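Local coordinates for CELL WALL surface anchor family protein (PDB 3ZGH) that probably binds keratin 10 through this basic, MSCRAMM-type domain of a serine-rich repeat adhesin from the surface of pneumococcus, at residues S85-M96 and G135-N145. Residues are numbered along the deposited sequence; the frame is centred on the assembly and turned at random.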
loop_
_atom_site.group_PDB
_atom_site.type_symbol
_atom_site.label_atom_id
_atom_site.label_comp_id
_atom_site.label_asym_id
_atom_site.label_seq_id
_atom_site.Cartn_x
_atom_site.Cartn_y
_atom_site.Cartn_z
ATOM N N SER A 85 -3.495 -2.936 -16.582
ATOM C CA SER A 85 -2.605 -2.344 -15.595
ATOM C C SER A 85 -3.349 -1.653 -14.465
ATOM O O SER A 85 -4.391 -1.013 -14.711
ATOM C CB SER A 85 -1.678 -1.321 -16.277
ATOM O OG SER A 85 -0.620 -0.986 -15.387
ATOM N N ILE A 86 -2.804 -1.749 -13.252
ATOM C CA ILE A 86 -3.416 -1.093 -12.083
ATOM C C ILE A 86 -2.452 -0.158 -11.334
ATOM O O ILE A 86 -1.246 -0.383 -11.343
ATOM C CB ILE A 86 -3.958 -2.122 -11.065
ATOM C CG1 ILE A 86 -2.855 -3.073 -10.618
ATOM C CG2 ILE A 86 -5.132 -2.919 -11.661
ATOM C CD1 ILE A 86 -3.228 -3.883 -9.376
ATOM N N TYR A 87 -3.004 0.890 -10.712
ATOM C CA TYR A 87 -2.271 1.746 -9.757
ATOM C C TYR A 87 -2.520 1.254 -8.331
ATOM O O TYR A 87 -3.565 0.652 -8.069
ATOM C CB TYR A 87 -2.787 3.174 -9.831
ATOM C CG TYR A 87 -2.519 3.914 -11.123
ATOM C CD1 TYR A 87 -1.234 4.006 -11.647
ATOM C CD2 TYR A 87 -3.548 4.567 -11.791
ATOM C CE1 TYR A 87 -0.986 4.727 -12.801
ATOM C CE2 TYR A 87 -3.316 5.274 -12.942
ATOM C CZ TYR A 87 -2.036 5.348 -13.451
ATOM O OH TYR A 87 -1.808 6.064 -14.601
ATOM N N ASN A 88 -1.590 1.519 -7.397
ATOM C CA ASN A 88 -1.837 1.258 -5.968
ATOM C C ASN A 88 -2.040 2.571 -5.178
ATOM O O ASN A 88 -2.069 2.567 -3.949
ATOM C CB ASN A 88 -0.690 0.460 -5.342
ATOM C CG ASN A 88 0.612 1.267 -5.235
ATOM O OD1 ASN A 88 0.782 2.301 -5.922
ATOM N ND2 ASN A 88 1.557 0.765 -4.421
ATOM N N SER A 89 -2.163 3.701 -5.868
ATOM C CA SER A 89 -2.377 4.951 -5.154
ATOM C C SER A 89 -3.344 5.820 -5.911
ATOM O O SER A 89 -3.366 5.786 -7.133
ATOM C CB SER A 89 -1.064 5.703 -4.937
ATOM O OG SER A 89 -0.414 5.908 -6.170
ATOM N N GLY A 90 -4.161 6.577 -5.193
ATOM C CA GLY A 90 -5.065 7.510 -5.856
ATOM C C GLY A 90 -4.400 8.835 -6.226
ATOM O O GLY A 90 -3.263 9.106 -5.861
ATOM N N THR A 91 -5.093 9.678 -6.972
ATOM C CA THR A 91 -4.593 11.034 -7.176
ATOM C C THR A 91 -4.844 11.852 -5.903
ATOM O O THR A 91 -4.750 11.358 -4.779
ATOM C CB THR A 91 -5.325 11.701 -8.336
ATOM O OG1 THR A 91 -6.702 11.900 -7.985
ATOM C CG2 THR A 91 -5.233 10.838 -9.594
ATOM N N SER A 92 -5.221 13.104 -6.057
ATOM C CA SER A 92 -5.994 13.711 -4.992
ATOM C C SER A 92 -7.456 13.273 -5.203
ATOM O O SER A 92 -8.405 14.027 -4.973
ATOM C CB SER A 92 -5.781 15.210 -4.960
ATOM O OG SER A 92 -4.437 15.465 -4.583
ATOM N N THR A 93 -7.582 12.033 -5.695
ATOM C CA THR A 93 -8.797 11.224 -5.655
ATOM C C THR A 93 -9.113 10.733 -4.240
ATOM O O THR A 93 -10.276 10.478 -3.900
ATOM C CB THR A 93 -8.626 9.976 -6.549
ATOM O OG1 THR A 93 -9.246 10.211 -7.827
ATOM C CG2 THR A 93 -9.223 8.723 -5.891
ATOM N N GLN A 94 -8.077 10.570 -3.422
ATOM C CA GLN A 94 -8.306 10.296 -2.013
ATOM C C GLN A 94 -7.028 10.395 -1.200
ATOM O O GLN A 94 -5.959 9.949 -1.626
ATOM C CB GLN A 94 -8.925 8.900 -1.802
ATOM C CG GLN A 94 -7.936 7.755 -1.925
ATOM C CD GLN A 94 -8.511 6.418 -1.467
ATOM O OE1 GLN A 94 -9.716 6.156 -1.607
ATOM N NE2 GLN A 94 -7.642 5.562 -0.905
ATOM N N THR A 95 -7.157 10.966 -0.018
ATOM C CA THR A 95 -6.100 10.883 0.977
ATOM C C THR A 95 -5.755 9.427 1.235
ATOM O O THR A 95 -6.646 8.620 1.440
ATOM C CB THR A 95 -6.553 11.535 2.268
ATOM O OG1 THR A 95 -6.875 12.899 1.995
ATOM C CG2 THR A 95 -5.437 11.458 3.328
ATOM N N MET A 96 -4.469 9.078 1.216
ATOM C CA MET A 96 -4.044 7.717 1.529
ATOM C C MET A 96 -3.650 7.555 3.000
ATOM O O MET A 96 -3.714 6.458 3.534
ATOM C CB MET A 96 -2.802 7.322 0.720
ATOM C CG MET A 96 -2.920 7.459 -0.777
ATOM S SD MET A 96 -3.688 6.068 -1.612
ATOM C CE MET A 96 -2.752 4.623 -1.033
ATOM N N GLY A 135 -4.426 14.906 5.340
ATOM C CA GLY A 135 -3.324 13.965 5.287
ATOM C C GLY A 135 -2.526 14.083 4.003
ATOM O O GLY A 135 -2.331 15.182 3.485
ATOM N N TYR A 136 -2.071 12.940 3.498
ATOM C CA TYR A 136 -1.105 12.880 2.408
ATOM C C TYR A 136 -1.576 11.938 1.291
ATOM O O TYR A 136 -2.282 10.939 1.548
ATOM C CB TYR A 136 0.245 12.352 2.940
ATOM C CG TYR A 136 0.912 13.222 3.977
ATOM C CD1 TYR A 136 1.858 14.175 3.609
ATOM C CD2 TYR A 136 0.595 13.101 5.314
ATOM C CE1 TYR A 136 2.460 14.998 4.543
ATOM C CE2 TYR A 136 1.204 13.916 6.276
ATOM C CZ TYR A 136 2.132 14.863 5.877
ATOM O OH TYR A 136 2.744 15.670 6.816
ATOM N N THR A 137 -1.151 12.228 0.066
ATOM C CA THR A 137 -1.150 11.224 -1.003
ATOM C C THR A 137 0.200 11.312 -1.690
ATOM O O THR A 137 1.030 12.140 -1.328
ATOM C CB THR A 137 -2.229 11.490 -2.079
ATOM O OG1 THR A 137 -3.401 12.038 -1.474
ATOM C CG2 THR A 137 -2.605 10.207 -2.805
ATOM N N TRP A 138 0.430 10.473 -2.689
ATOM C CA TRP A 138 1.611 10.634 -3.504
ATOM C C TRP A 138 1.297 10.537 -4.993
ATOM O O TRP A 138 0.248 10.020 -5.387
ATOM C CB TRP A 138 2.702 9.655 -3.073
ATOM C CG TRP A 138 2.417 8.168 -3.262
ATOM C CD1 TRP A 138 2.656 7.414 -4.385
ATOM C CD2 TRP A 138 1.896 7.257 -2.281
ATOM N NE1 TRP A 138 2.317 6.095 -4.153
ATOM C CE2 TRP A 138 1.844 5.982 -2.867
ATOM C CE3 TRP A 138 1.471 7.407 -0.950
ATOM C CZ2 TRP A 138 1.375 4.865 -2.185
ATOM C CZ3 TRP A 138 1.010 6.304 -0.273
ATOM C CH2 TRP A 138 0.968 5.046 -0.880
ATOM N N GLY A 139 2.203 11.085 -5.803
ATOM C CA GLY A 139 2.063 11.106 -7.253
ATOM C C GLY A 139 3.227 10.413 -7.952
ATOM O O GLY A 139 4.033 9.733 -7.313
ATOM N N ASN A 140 3.328 10.584 -9.267
ATOM C CA ASN A 140 4.213 9.733 -10.050
ATOM C C ASN A 140 3.975 8.292 -9.595
ATOM O O ASN A 140 4.927 7.553 -9.308
ATOM C CB ASN A 140 5.684 10.125 -9.843
ATOM C CG ASN A 140 6.090 11.360 -10.653
ATOM O OD1 ASN A 140 5.527 11.637 -11.715
ATOM N ND2 ASN A 140 7.083 12.094 -10.155
ATOM N N GLY A 141 2.697 7.913 -9.511
ATOM C CA GLY A 141 2.317 6.617 -8.951
ATOM C C GLY A 141 2.682 5.506 -9.920
ATOM O O GLY A 141 2.508 5.633 -11.143
ATOM N N ALA A 142 3.214 4.429 -9.365
ATOM C CA ALA A 142 3.687 3.314 -10.176
ATOM C C ALA A 142 2.516 2.413 -10.566
ATOM O O ALA A 142 1.418 2.518 -9.989
ATOM C CB ALA A 142 4.734 2.514 -9.383
ATOM N N GLN A 143 2.755 1.492 -11.489
ATOM C CA GLN A 143 1.686 0.565 -11.869
ATOM C C GLN A 143 2.198 -0.859 -12.084
ATOM O O GLN A 143 3.382 -1.064 -12.327
ATOM C CB GLN A 143 0.967 1.076 -13.134
ATOM C CG GLN A 143 1.847 1.254 -14.357
ATOM C CD GLN A 143 1.097 1.965 -15.500
ATOM O OE1 GLN A 143 0.378 1.331 -16.266
ATOM N NE2 GLN A 143 1.244 3.278 -15.582
ATOM N N MET A 144 1.300 -1.831 -12.021
ATOM C CA MET A 144 1.669 -3.205 -12.309
ATOM C C MET A 144 0.864 -3.741 -13.472
ATOM O O MET A 144 -0.380 -3.759 -13.432
ATOM C CB MET A 144 1.438 -4.095 -11.091
ATOM C CG MET A 144 1.670 -5.574 -11.410
ATOM S SD MET A 144 1.859 -6.612 -9.949
ATOM C CE MET A 144 0.219 -6.540 -9.229
ATOM N N ASN A 145 1.573 -4.159 -14.517
ATOM C CA ASN A 145 0.934 -4.753 -15.684
ATOM C C ASN A 145 0.420 -6.176 -15.371
ATOM O O ASN A 145 0.947 -6.863 -14.499
ATOM C CB ASN A 145 1.906 -4.829 -16.866
ATOM C CG ASN A 145 2.259 -3.448 -17.451
ATOM O OD1 ASN A 145 1.655 -2.420 -17.124
ATOM N ND2 ASN A 145 3.223 -3.437 -18.343
HETATM O O HOH W 1 2.855 4.038 -6.157
HETATM O O HOH W 2 0.004 4.089 -8.317
#
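I86 and M144 form an antiparallel hydrogen-bonded pair: M144 N reaches I86 O at 3.0 Å, while I86 N meets M144 O at 3.2 Å. At the far end M96 N gives a third backbone bond, 2.9 Å, to Y136 O. The rotation of S85 (chi1 -166°) places OG beside Q143 OE1, on the face both share, and it donates at 2.7 Å. T137 OG1 adds a weak bond to Q94 O.

Between these ends the chains part, and two waters bridge them. One water donates to N88 OD1 and accepts from W138 NE1 and A142 N; a second donates to N88 OD1 and A142 O and takes the S89 hydroxyl. N88 ND2 is held by S157 OG. In this MSCRAMM domain the contact joins two sheets: M96 bonds to Y136 at 136-138, the edge of the large antiparallel one, and I86 to M144 within the small one, where 85-87 sits between 143-145 and 177-178.

Other contacts involve rings and carbon atoms. S89 CB lies over one face of the W138 indole, 3.3 Å above its plane and offset toward the rim. M96, bent at chi2 and chi3, brings SD above the six-membered ring at a distance, 5.1 Å from its centroid, a Met-aromatic contact, and CE to within 3.7 Å of W138 CH2. The Y87 ring turns an edge to A142 O, its CD1 3.5 Å away.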